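Local coordinates for hypothetical protein PH1933 (PDB 1WWZ) that binds acetyl coenzyme A and is probably an acyltransferase of the GNAT family, although its physiological substrate is unknown, at residues H89-D94 against M133-K138; T109-L114 against F139-V144. One frame throughout, in Å; residues are numbered along the deposited sequence.

Interaction 1. Residues H89-D94 against M133-K138; sequences HEFVVD and MNLYEK. With ACO (acetyl coenzyme *a), chain C.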
ATOM      1  N   HIS A  89      -9.712  14.507   1.473  1.00 14.89           N
ATOM      2  CA  HIS A  89      -9.832  15.944   1.715  1.00 14.66           C
ATOM      3  C   HIS A  89      -8.505  16.683   1.702  1.00 14.79           C
ATOM      4  O   HIS A  89      -8.451  17.858   1.350  1.00 16.02           O
ATOM      5  CB  HIS A  89     -10.518  16.208   3.056  1.00 14.12           C
ATOM      6  CG  HIS A  89     -11.961  15.819   3.084  1.00 15.59           C
ATOM      7  ND1 HIS A  89     -12.871  16.276   2.157  1.00 17.93           N
ATOM      8  CD2 HIS A  89     -12.657  15.040   3.946  1.00 15.87           C
ATOM      9  CE1 HIS A  89     -14.068  15.796   2.447  1.00 16.73           C
ATOM     10  NE2 HIS A  89     -13.966  15.044   3.528  1.00 16.49           N
ATOM     11  N   GLU A  90      -7.444  15.998   2.106  1.00 14.89           N
ATOM     12  CA  GLU A  90      -6.125  16.607   2.141  1.00 15.42           C
ATOM     13  C   GLU A  90      -5.073  15.516   2.019  1.00 15.24           C
ATOM     14  O   GLU A  90      -5.313  14.373   2.390  1.00 13.48           O
ATOM     15  CB  GLU A  90      -5.932  17.393   3.440  1.00 16.26           C
ATOM     16  CG  GLU A  90      -4.688  18.260   3.406  1.00 18.02           C
ATOM     17  CD  GLU A  90      -4.603  19.067   2.126  1.00 18.77           C
ATOM     18  OE1 GLU A  90      -5.356  20.055   1.994  1.00 19.53           O
ATOM     19  OE2 GLU A  90      -3.798  18.702   1.241  1.00 19.19           O
ATOM     20  N   PHE A  91      -3.905  15.881   1.506  1.00 14.97           N
ATOM     21  CA  PHE A  91      -2.836  14.916   1.288  1.00 14.22           C
ATOM     22  C   PHE A  91      -1.564  15.728   1.089  1.00 15.47           C
ATOM     23  O   PHE A  91      -1.416  16.420   0.085  1.00 16.12           O
ATOM     24  CB  PHE A  91      -3.186  14.112   0.034  1.00 14.43           C
ATOM     25  CG  PHE A  91      -2.155  13.103  -0.373  1.00 14.16           C
ATOM     26  CD1 PHE A  91      -1.324  12.500   0.563  1.00 12.67           C
ATOM     27  CD2 PHE A  91      -2.071  12.702  -1.704  1.00 15.89           C
ATOM     28  CE1 PHE A  91      -0.423  11.507   0.180  1.00 11.71           C
ATOM     29  CE2 PHE A  91      -1.173  11.708  -2.098  1.00 16.23           C
ATOM     30  CZ  PHE A  91      -0.350  11.111  -1.154  1.00 15.67           C
ATOM     31  N   VAL A  92      -0.647  15.653   2.046  1.00 14.81           N
ATOM     32  CA  VAL A  92       0.571  16.439   1.929  1.00 15.74           C
ATOM     33  C   VAL A  92       1.737  15.852   2.710  1.00 15.68           C
ATOM     34  O   VAL A  92       1.563  15.263   3.777  1.00 15.87           O
ATOM     35  CB  VAL A  92       0.312  17.897   2.395  1.00 16.15           C
ATOM     36  CG1 VAL A  92      -0.184  17.902   3.834  1.00 18.58           C
ATOM     37  CG2 VAL A  92       1.578  18.737   2.262  1.00 17.20           C
ATOM     38  N   VAL A  93       2.929  16.017   2.156  1.00 16.48           N
ATOM     39  CA  VAL A  93       4.141  15.520   2.783  1.00 18.19           C
ATOM     40  C   VAL A  93       5.143  16.662   2.898  1.00 17.86           C
ATOM     41  O   VAL A  93       5.268  17.472   1.982  1.00 18.14           O
ATOM     42  CB  VAL A  93       4.759  14.382   1.949  1.00 17.79           C
ATOM     43  CG1 VAL A  93       6.116  13.996   2.514  1.00 19.14           C
ATOM     44  CG2 VAL A  93       3.824  13.181   1.942  1.00 17.30           C
ATOM     45  N   ASP A  94       5.836  16.731   4.030  1.00 19.34           N
ATOM     46  CA  ASP A  94       6.847  17.759   4.256  1.00 23.04           C
ATOM     47  C   ASP A  94       7.759  17.823   3.037  1.00 23.75           C
ATOM     48  O   ASP A  94       8.201  16.794   2.531  1.00 23.04           O
ATOM     49  CB  ASP A  94       7.662  17.416   5.502  1.00 25.54           C
ATOM     50  CG  ASP A  94       8.736  18.443   5.801  1.00 29.27           C
ATOM     51  OD1 ASP A  94       9.665  18.598   4.981  1.00 32.08           O
ATOM     52  OD2 ASP A  94       8.646  19.097   6.857  1.00 32.49           O
ATOM     53  N   MET A 133      -1.557  14.975  -9.673  1.00 20.23           N
ATOM     54  CA  MET A 133      -2.410  14.317 -10.651  1.00 21.26           C
ATOM     55  C   MET A 133      -1.718  13.109 -11.274  1.00 20.93           C
ATOM     56  O   MET A 133      -2.370  12.110 -11.578  1.00 20.25           O
ATOM     57  CB  MET A 133      -2.852  15.307 -11.732  1.00 22.01           C
ATOM     58  CG  MET A 133      -3.798  16.384 -11.211  1.00 24.44           C
ATOM     59  SD  MET A 133      -4.520  17.393 -12.519  1.00 31.87           S
ATOM     60  CE  MET A 133      -3.124  18.351 -12.985  1.00 27.50           C
ATOM     61  N   ASN A 134      -0.402  13.194 -11.463  1.00 21.97           N
ATOM     62  CA  ASN A 134       0.341  12.066 -12.027  1.00 22.44           C
ATOM     63  C   ASN A 134       0.260  10.892 -11.058  1.00 22.38           C
ATOM     64  O   ASN A 134       0.005   9.757 -11.460  1.00 21.90           O
ATOM     65  CB  ASN A 134       1.810  12.436 -12.267  1.00 24.57           C
ATOM     66  CG  ASN A 134       2.642  11.246 -12.743  1.00 27.35           C
ATOM     67  OD1 ASN A 134       2.263  10.542 -13.683  1.00 30.87           O
ATOM     68  ND2 ASN A 134       3.780  11.024 -12.100  1.00 29.81           N
ATOM     69  N   LEU A 135       0.473  11.171  -9.775  1.00 21.84           N
ATOM     70  CA  LEU A 135       0.408  10.129  -8.759  1.00 20.72           C
ATOM     71  C   LEU A 135      -0.985   9.502  -8.729  1.00 19.17           C
ATOM     72  O   LEU A 135      -1.126   8.280  -8.722  1.00 19.10           O
ATOM     73  CB  LEU A 135       0.753  10.704  -7.378  1.00 21.02           C
ATOM     74  CG  LEU A 135       0.656   9.736  -6.191  1.00 22.19           C
ATOM     75  CD1 LEU A 135       1.452   8.463  -6.483  1.00 22.68           C
ATOM     76  CD2 LEU A 135       1.176  10.420  -4.932  1.00 23.52           C
ATOM     77  N   TYR A 136      -2.022  10.334  -8.714  1.00 17.82           N
ATOM     78  CA  TYR A 136      -3.382   9.806  -8.681  1.00 17.36           C
ATOM     79  C   TYR A 136      -3.720   8.922  -9.887  1.00 17.78           C
ATOM     80  O   TYR A 136      -4.360   7.878  -9.737  1.00 17.23           O
ATOM     81  CB  TYR A 136      -4.404  10.946  -8.588  1.00 15.66           C
ATOM     82  CG  TYR A 136      -4.368  11.713  -7.279  1.00 16.83           C
ATOM     83  CD1 TYR A 136      -4.271  11.044  -6.056  1.00 17.96           C
ATOM     84  CD2 TYR A 136      -4.475  13.102  -7.263  1.00 16.96           C
ATOM     85  CE1 TYR A 136      -4.284  11.748  -4.845  1.00 18.97           C
ATOM     86  CE2 TYR A 136      -4.489  13.812  -6.062  1.00 17.73           C
ATOM     87  CZ  TYR A 136      -4.395  13.128  -4.858  1.00 19.64           C
ATOM     88  OH  TYR A 136      -4.424  13.826  -3.669  1.00 19.61           O
ATOM     89  N   GLU A 137      -3.301   9.335 -11.080  1.00 20.24           N
ATOM     90  CA  GLU A 137      -3.590   8.556 -12.281  1.00 21.71           C
ATOM     91  C   GLU A 137      -2.893   7.196 -12.247  1.00 22.97           C
ATOM     92  O   GLU A 137      -3.423   6.202 -12.745  1.00 22.67           O
ATOM     93  CB  GLU A 137      -3.179   9.331 -13.539  1.00 23.95           C
ATOM     94  CG  GLU A 137      -3.890  10.667 -13.694  1.00 27.24           C
ATOM     95  CD  GLU A 137      -3.666  11.300 -15.055  1.00 30.45           C
ATOM     96  OE1 GLU A 137      -2.506  11.327 -15.517  1.00 30.62           O
ATOM     97  OE2 GLU A 137      -4.650  11.777 -15.660  1.00 31.87           O
ATOM     98  N   LYS A 138      -1.707   7.154 -11.652  1.00 23.82           N
ATOM     99  CA  LYS A 138      -0.957   5.908 -11.541  1.00 24.08           C
ATOM    100  C   LYS A 138      -1.706   4.914 -10.668  1.00 24.45           C
ATOM    101  O   LYS A 138      -1.490   3.703 -10.753  1.00 23.68           O
ATOM    102  CB  LYS A 138       0.419   6.180 -10.944  1.00 26.59           C
ATOM    103  CG  LYS A 138       1.357   6.835 -11.925  1.00 29.67           C
ATOM    104  CD  LYS A 138       2.587   7.379 -11.238  1.00 33.04           C
ATOM    105  CE  LYS A 138       3.677   7.628 -12.261  1.00 34.84           C
ATOM    106  NZ  LYS A 138       4.984   7.209 -11.683  1.00 37.75           N
TER
HETATM  107  N1A ACO C1001       6.198  15.225 -10.696  1.00 47.04           N
HETATM  108  C2A ACO C1001       5.950  14.057 -11.289  1.00 46.29           C
HETATM  109  N3A ACO C1001       5.480  12.925 -10.685  1.00 46.43           N
HETATM  110  C4A ACO C1001       5.268  13.090  -9.307  1.00 46.35           C
HETATM  111  C5A ACO C1001       5.508  14.263  -8.618  1.00 46.76           C
HETATM  112  C6A ACO C1001       6.010  15.396  -9.380  1.00 46.92           C
HETATM  113  N6A ACO C1001       6.290  16.569  -8.803  1.00 47.41           N
HETATM  114  N7A ACO C1001       5.210  14.099  -7.270  1.00 46.48           N
HETATM  115  C8A ACO C1001       4.798  12.864  -7.181  1.00 46.23           C
HETATM  116  N9A ACO C1001       4.799  12.174  -8.390  1.00 45.20           N
HETATM  117  C1B ACO C1001       4.417  10.801  -8.674  1.00 44.31           C
HETATM  118  C2B ACO C1001       5.580   9.887  -9.096  1.00 44.05           C
HETATM  119  O2B ACO C1001       5.018   8.848  -9.923  1.00 43.93           O
HETATM  120  C3B ACO C1001       6.168   9.447  -7.728  1.00 43.32           C
HETATM  121  O3B ACO C1001       6.806   8.174  -7.950  1.00 44.49           O
HETATM  122  P3B ACO C1001       8.351   7.931  -8.326  1.00 45.57           P
HETATM  123  O7A ACO C1001       8.508   8.614  -9.651  1.00 44.86           O
HETATM  124  O8A ACO C1001       8.494   6.487  -8.425  1.00 46.32           O
HETATM  125  O9A ACO C1001       9.154   8.538  -7.241  1.00 45.29           O
HETATM  126  C4B ACO C1001       4.934   9.288  -6.880  1.00 41.68           C
HETATM  127  O4B ACO C1001       3.938  10.115  -7.545  1.00 43.34           O
HETATM  128  C5B ACO C1001       5.021   9.870  -5.486  1.00 37.98           C
HETATM  129  O5B ACO C1001       6.215   9.545  -4.794  1.00 31.93           O
HETATM  130  P1A ACO C1001       6.324   9.919  -3.253  1.00 27.94           P
HETATM  131  O1A ACO C1001       7.743  10.078  -2.940  1.00 27.26           O
HETATM  132  O2A ACO C1001       5.548   8.884  -2.462  1.00 29.75           O
HETATM  133  O3A ACO C1001       5.693  11.433  -3.283  1.00 29.32           O
HETATM  134  P2A ACO C1001       5.483  12.389  -2.086  1.00 24.55           P
HETATM  135  O4A ACO C1001       6.214  13.611  -2.474  1.00 28.82           O
HETATM  136  O5A ACO C1001       5.919  11.671  -0.858  1.00 23.23           O
HETATM  137  O6A ACO C1001       3.954  12.662  -1.996  1.00 24.11           O
HETATM  138  CBP ACO C1001       2.419  14.552  -2.560  1.00 21.66           C
HETATM  139  CCP ACO C1001       3.143  13.326  -3.064  1.00 22.69           C
HETATM  140  CDP ACO C1001       1.536  15.066  -3.747  1.00 21.28           C
HETATM  141  CEP ACO C1001       1.556  14.188  -1.331  1.00 20.22           C
HETATM  142  CAP ACO C1001       3.506  15.616  -2.143  1.00 19.66           C
HETATM  143  OAP ACO C1001       4.274  15.973  -3.289  1.00 20.02           O
HETATM  144  C9P ACO C1001       2.957  16.938  -1.546  1.00 17.98           C
HETATM  145  O9P ACO C1001       2.809  17.083  -0.340  1.00 16.89           O
HETATM  146  N8P ACO C1001       2.637  17.927  -2.442  1.00 19.22           N
HETATM  147  C7P ACO C1001       2.091  19.253  -2.059  1.00 19.67           C
HETATM  148  C6P ACO C1001       0.628  19.215  -1.576  1.00 22.22           C
HETATM  149  C5P ACO C1001      -0.316  18.681  -2.625  1.00 24.16           C
HETATM  150  O5P ACO C1001      -0.264  19.092  -3.812  1.00 24.75           O
HETATM  151  N4P ACO C1001      -1.217  17.776  -2.275  1.00 25.13           N
HETATM  152  C3P ACO C1001      -2.282  17.051  -2.975  1.00 27.64           C
HETATM  153  C2P ACO C1001      -3.458  18.030  -3.020  1.00 30.76           C
HETATM  154  S1P ACO C1001      -4.880  17.144  -3.861  1.00 34.17           S
HETATM  155  C   ACO C1001      -5.676  16.688  -2.636  1.00 35.60           C
HETATM  156  O   ACO C1001      -5.415  16.879  -1.358  1.00 37.41           O
HETATM  157  CH3 ACO C1001      -7.081  15.828  -2.554  1.00 34.99           C
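Strand 89-93 and the last turns of helix 130-138 keep their backbones well apart, 11.2 Å between the CA atoms of Phe91 and Tyr136 at the nearest point, and the distance is spanned by side chains from both segments and by the acetyl-CoA. Phe91 reaches out from the strand with CG anti to the backbone N (chi1 178°), which carries its ring toward the helix. There the ring's edge receives two partners: Tyr136 OH lies in the ring plane, 3.3 Å from Phe91 CD2, and the Leu135 methyl CD2 stands 3.9 Å from Phe91 CE2. The Phe91 and Tyr136 side chains run antiparallel, overlapping at their ends, and Leu135 lies roughly perpendicular to Phe91. One face of the Phe91 ring is taken by the cofactor, whose methyl CEP sits over the ring centre, 3.5 Å above the plane. This is the GNAT way of holding a cofactor: the pantetheine runs beside the strand and bonds to its backbone as a further strand would. The pantetheine N4P donates to Phe91 O at 2.7 Å, and Val93 N donates to the carbonyl O9P. Upstream, the carboxylate oxygen Glu90 OE2 accepts the Phe91 N-H from above its plane and also bonds Tyr28 OH, a pairing that probably helps to hold the Glu90 carboxylate near the thioester. The Tyr136 hydroxyl, buried and with no hydrogen-bonding partner in the model, lies 3.3 Å from the acetyl carbon C, while the sulfur S1P is at the edge of the Tyr136 ring. At the far end of the cofactor the helix meets the nucleoside: Asn134 ND2 donates to the adenine N3A at 2.9 Å, and Leu135 CD1 packs against the ribose oxygen O4B.

Interaction 2. Residues T109-L114 against F139-V144; sequences TCLDFL and FGFKKV
Leu111 carries this contact from the helix side, offering one methyl to each of two phenylalanines. Its CD1 lies 3.8 Å from Phe139 CD1, and its CD2 lies 4.1 Å from Phe141 CE2. Both rings are met obliquely. The relation of the long axes differs, however: Leu111 crosses Phe139 at a slant but runs past Phe141 in the opposite direction. With CG beside the backbone N (chi1 -65°) and the chain extended beyond it, the leucine splits its two methyls between the rings. The pairing is wholly apolar and buried, with no hydrogen bond across it; the nearest CA atoms, those of Leu111 and Phe139, are 9.2 Å apart, so side chains alone span the distance.

The next shell holds the two rings in place. Phe139 also packs on Arg104, Leu107 and Ile108, one face of the helix that bears Leu111, while its carbonyl O accepts a hydrogen bond from Lys155 NZ. Phe141 meets the Tyr136 ring with planes about 60° apart, and rests on Ile121 and Leu123 of strand 120-126 and on Met153 of the neighbouring strand 150-156. Leu111 shares Ile121 with Phe141, so helix, sheet and connecting segment converge on one residue. On another side of the helix, Asp112 OD1 forms salt bridges with Lys105 and Arg104 of the second subunit, placing this turn at the dimer interface.

What separates the phenylalanines is Gly140, whose positive phi (97°) turns the chain between them. Its N-H returns to Glu137 O, and that of Phe141 to Tyr136 O: a Schellman motif with Gly140 at C-prime, ending helix 130-138 and sending the chain into strand 142-147, within the alpha/beta fold of the GNAT acetyltransferases.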
ATOM      1  N   THR A 109      -2.511   3.381   1.885  1.00 14.35           N
ATOM      2  CA  THR A 109      -3.217   3.225   3.149  1.00 16.00           C
ATOM      3  C   THR A 109      -4.636   3.761   2.989  1.00 15.65           C
ATOM      4  O   THR A 109      -5.602   3.152   3.453  1.00 16.04           O
ATOM      5  CB  THR A 109      -2.510   4.002   4.274  1.00 16.62           C
ATOM      6  OG1 THR A 109      -1.203   3.452   4.477  1.00 17.43           O
ATOM      7  CG2 THR A 109      -3.297   3.909   5.578  1.00 18.11           C
ATOM      8  N   CYS A 110      -4.748   4.908   2.329  1.00 14.31           N
ATOM      9  CA  CYS A 110      -6.042   5.534   2.086  1.00 16.43           C
ATOM     10  C   CYS A 110      -6.951   4.649   1.235  1.00 16.42           C
ATOM     11  O   CYS A 110      -8.131   4.472   1.543  1.00 17.04           O
ATOM     12  CB  CYS A 110      -5.849   6.880   1.385  1.00 16.69           C
ATOM     13  SG  CYS A 110      -7.382   7.607   0.750  1.00 18.31           S
ATOM     14  N   LEU A 111      -6.401   4.093   0.159  1.00 16.98           N
ATOM     15  CA  LEU A 111      -7.186   3.240  -0.724  1.00 18.63           C
ATOM     16  C   LEU A 111      -7.678   1.990  -0.006  1.00 19.30           C
ATOM     17  O   LEU A 111      -8.814   1.559  -0.209  1.00 19.00           O
ATOM     18  CB  LEU A 111      -6.372   2.856  -1.965  1.00 19.92           C
ATOM     19  CG  LEU A 111      -6.014   4.019  -2.898  1.00 22.98           C
ATOM     20  CD1 LEU A 111      -5.413   3.482  -4.186  1.00 23.18           C
ATOM     21  CD2 LEU A 111      -7.256   4.828  -3.213  1.00 24.21           C
ATOM     22  N   ASP A 112      -6.824   1.421   0.841  1.00 18.48           N
ATOM     23  CA  ASP A 112      -7.176   0.227   1.600  1.00 19.42           C
ATOM     24  C   ASP A 112      -8.257   0.555   2.628  1.00 18.61           C
ATOM     25  O   ASP A 112      -9.208  -0.201   2.806  1.00 19.12           O
ATOM     26  CB  ASP A 112      -5.939  -0.327   2.313  1.00 20.67           C
ATOM     27  CG  ASP A 112      -6.252  -1.544   3.156  1.00 22.58           C
ATOM     28  OD1 ASP A 112      -6.531  -2.615   2.582  1.00 23.40           O
ATOM     29  OD2 ASP A 112      -6.231  -1.425   4.398  1.00 23.98           O
ATOM     30  N   PHE A 113      -8.109   1.689   3.306  1.00 19.15           N
ATOM     31  CA  PHE A 113      -9.092   2.106   4.302  1.00 18.01           C
ATOM     32  C   PHE A 113     -10.464   2.356   3.669  1.00 18.71           C
ATOM     33  O   PHE A 113     -11.462   1.770   4.084  1.00 19.03           O
ATOM     34  CB  PHE A 113      -8.617   3.380   5.006  1.00 18.43           C
ATOM     35  CG  PHE A 113      -9.624   3.959   5.963  1.00 19.91           C
ATOM     36  CD1 PHE A 113      -9.909   3.321   7.166  1.00 19.68           C
ATOM     37  CD2 PHE A 113     -10.298   5.139   5.655  1.00 19.92           C
ATOM     38  CE1 PHE A 113     -10.850   3.848   8.049  1.00 20.53           C
ATOM     39  CE2 PHE A 113     -11.243   5.675   6.533  1.00 19.95           C
ATOM     40  CZ  PHE A 113     -11.519   5.028   7.730  1.00 19.70           C
ATOM     41  N   LEU A 114     -10.511   3.225   2.663  1.00 16.58           N
ATOM     42  CA  LEU A 114     -11.770   3.557   2.005  1.00 17.58           C
ATOM     43  C   LEU A 114     -12.394   2.392   1.241  1.00 19.36           C
ATOM     44  O   LEU A 114     -13.617   2.332   1.079  1.00 18.97           O
ATOM     45  CB  LEU A 114     -11.570   4.749   1.063  1.00 17.28           C
ATOM     46  CG  LEU A 114     -11.217   6.074   1.750  1.00 16.35           C
ATOM     47  CD1 LEU A 114     -10.984   7.168   0.704  1.00 16.32           C
ATOM     48  CD2 LEU A 114     -12.348   6.470   2.693  1.00 15.11           C
ATOM     49  N   PHE A 139      -2.588   5.434  -9.822  1.00 22.38           N
ATOM     50  CA  PHE A 139      -3.366   4.590  -8.935  1.00 22.22           C
ATOM     51  C   PHE A 139      -4.796   4.383  -9.406  1.00 22.23           C
ATOM     52  O   PHE A 139      -5.646   3.919  -8.650  1.00 23.42           O
ATOM     53  CB  PHE A 139      -3.336   5.162  -7.519  1.00 20.74           C
ATOM     54  CG  PHE A 139      -2.104   4.780  -6.758  1.00 20.26           C
ATOM     55  CD1 PHE A 139      -2.087   3.629  -5.976  1.00 19.99           C
ATOM     56  CD2 PHE A 139      -0.936   5.526  -6.881  1.00 20.35           C
ATOM     57  CE1 PHE A 139      -0.923   3.221  -5.327  1.00 19.32           C
ATOM     58  CE2 PHE A 139       0.235   5.127  -6.237  1.00 20.87           C
ATOM     59  CZ  PHE A 139       0.241   3.972  -5.458  1.00 20.19           C
ATOM     60  N   GLY A 140      -5.060   4.731 -10.660  1.00 22.95           N
ATOM     61  CA  GLY A 140      -6.388   4.521 -11.204  1.00 21.81           C
ATOM     62  C   GLY A 140      -7.362   5.678 -11.212  1.00 21.76           C
ATOM     63  O   GLY A 140      -8.483   5.517 -11.693  1.00 22.56           O
ATOM     64  N   PHE A 141      -6.969   6.831 -10.678  1.00 20.58           N
ATOM     65  CA  PHE A 141      -7.863   7.985 -10.669  1.00 20.63           C
ATOM     66  C   PHE A 141      -7.928   8.583 -12.068  1.00 22.04           C
ATOM     67  O   PHE A 141      -6.935   8.588 -12.796  1.00 22.75           O
ATOM     68  CB  PHE A 141      -7.367   9.047  -9.680  1.00 19.72           C
ATOM     69  CG  PHE A 141      -7.698   8.744  -8.244  1.00 19.83           C
ATOM     70  CD1 PHE A 141      -8.875   9.219  -7.674  1.00 19.42           C
ATOM     71  CD2 PHE A 141      -6.837   7.976  -7.464  1.00 20.06           C
ATOM     72  CE1 PHE A 141      -9.193   8.936  -6.349  1.00 20.05           C
ATOM     73  CE2 PHE A 141      -7.145   7.686  -6.132  1.00 20.92           C
ATOM     74  CZ  PHE A 141      -8.327   8.170  -5.575  1.00 20.60           C
ATOM     75  N   LYS A 142      -9.103   9.081 -12.438  1.00 21.49           N
ATOM     76  CA  LYS A 142      -9.303   9.693 -13.744  1.00 23.87           C
ATOM     77  C   LYS A 142      -9.939  11.071 -13.580  1.00 23.56           C
ATOM     78  O   LYS A 142     -10.768  11.279 -12.694  1.00 21.88           O
ATOM     79  CB  LYS A 142     -10.213   8.811 -14.609  1.00 25.22           C
ATOM     80  CG  LYS A 142      -9.666   7.418 -14.884  1.00 29.36           C
ATOM     81  CD  LYS A 142     -10.652   6.598 -15.704  1.00 32.80           C
ATOM     82  CE  LYS A 142     -10.102   5.212 -16.005  1.00 34.33           C
ATOM     83  NZ  LYS A 142      -8.815   5.288 -16.753  1.00 37.73           N
ATOM     84  N   LYS A 143      -9.537  12.013 -14.425  1.00 25.00           N
ATOM     85  CA  LYS A 143     -10.092  13.359 -14.377  1.00 25.72           C
ATOM     86  C   LYS A 143     -11.503  13.263 -14.937  1.00 26.90           C
ATOM     87  O   LYS A 143     -11.717  12.630 -15.970  1.00 27.08           O
ATOM     88  CB  LYS A 143      -9.245  14.308 -15.225  1.00 27.44           C
ATOM     89  CG  LYS A 143      -7.795  14.380 -14.779  1.00 27.50           C
ATOM     90  CD  LYS A 143      -6.981  15.317 -15.654  1.00 29.39           C
ATOM     91  CE  LYS A 143      -5.511  15.283 -15.269  1.00 29.80           C
ATOM     92  NZ  LYS A 143      -4.684  16.172 -16.136  1.00 29.50           N
ATOM     93  N   VAL A 144     -12.469  13.882 -14.267  1.00 26.36           N
ATOM     94  CA  VAL A 144     -13.846  13.802 -14.733  1.00 28.15           C
ATOM     95  C   VAL A 144     -14.606  15.121 -14.751  1.00 28.40           C
ATOM     96  O   VAL A 144     -15.775  15.160 -15.131  1.00 29.72           O
ATOM     97  CB  VAL A 144     -14.647  12.792 -13.892  1.00 28.59           C
ATOM     98  CG1 VAL A 144     -14.078  11.399 -14.086  1.00 29.21           C
ATOM     99  CG2 VAL A 144     -14.598  13.185 -12.420  1.00 29.38           C
TER

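Interactions 1 and 2 lie 10 Å apart, centre to centre, and share the end of helix 130-138: Asn134, Leu135, Tyr136 and Lys138 meet the acetyl-CoA in interaction 1, and residues 139-144 continue into interaction 2. The Schellman bond that closes the helix, 3.0 Å from Phe141 N to Tyr136 O, links the two, and Met133 SD packs 3.6 Å from Lys143 CE. Strand 83-93 leads into helix 102-115, whose Leu106 and Leu107 touch Phe91 and Tyr136 and whose Gly103 and Arg104 bond the cofactor through backbone N-H. Interaction 1 lines the pocket, while interaction 2 ties helix 102-115 to the chain leaving helix 130-138, and the Leu111 side chain comes within about 5 Å of the other bound acetyl-CoA.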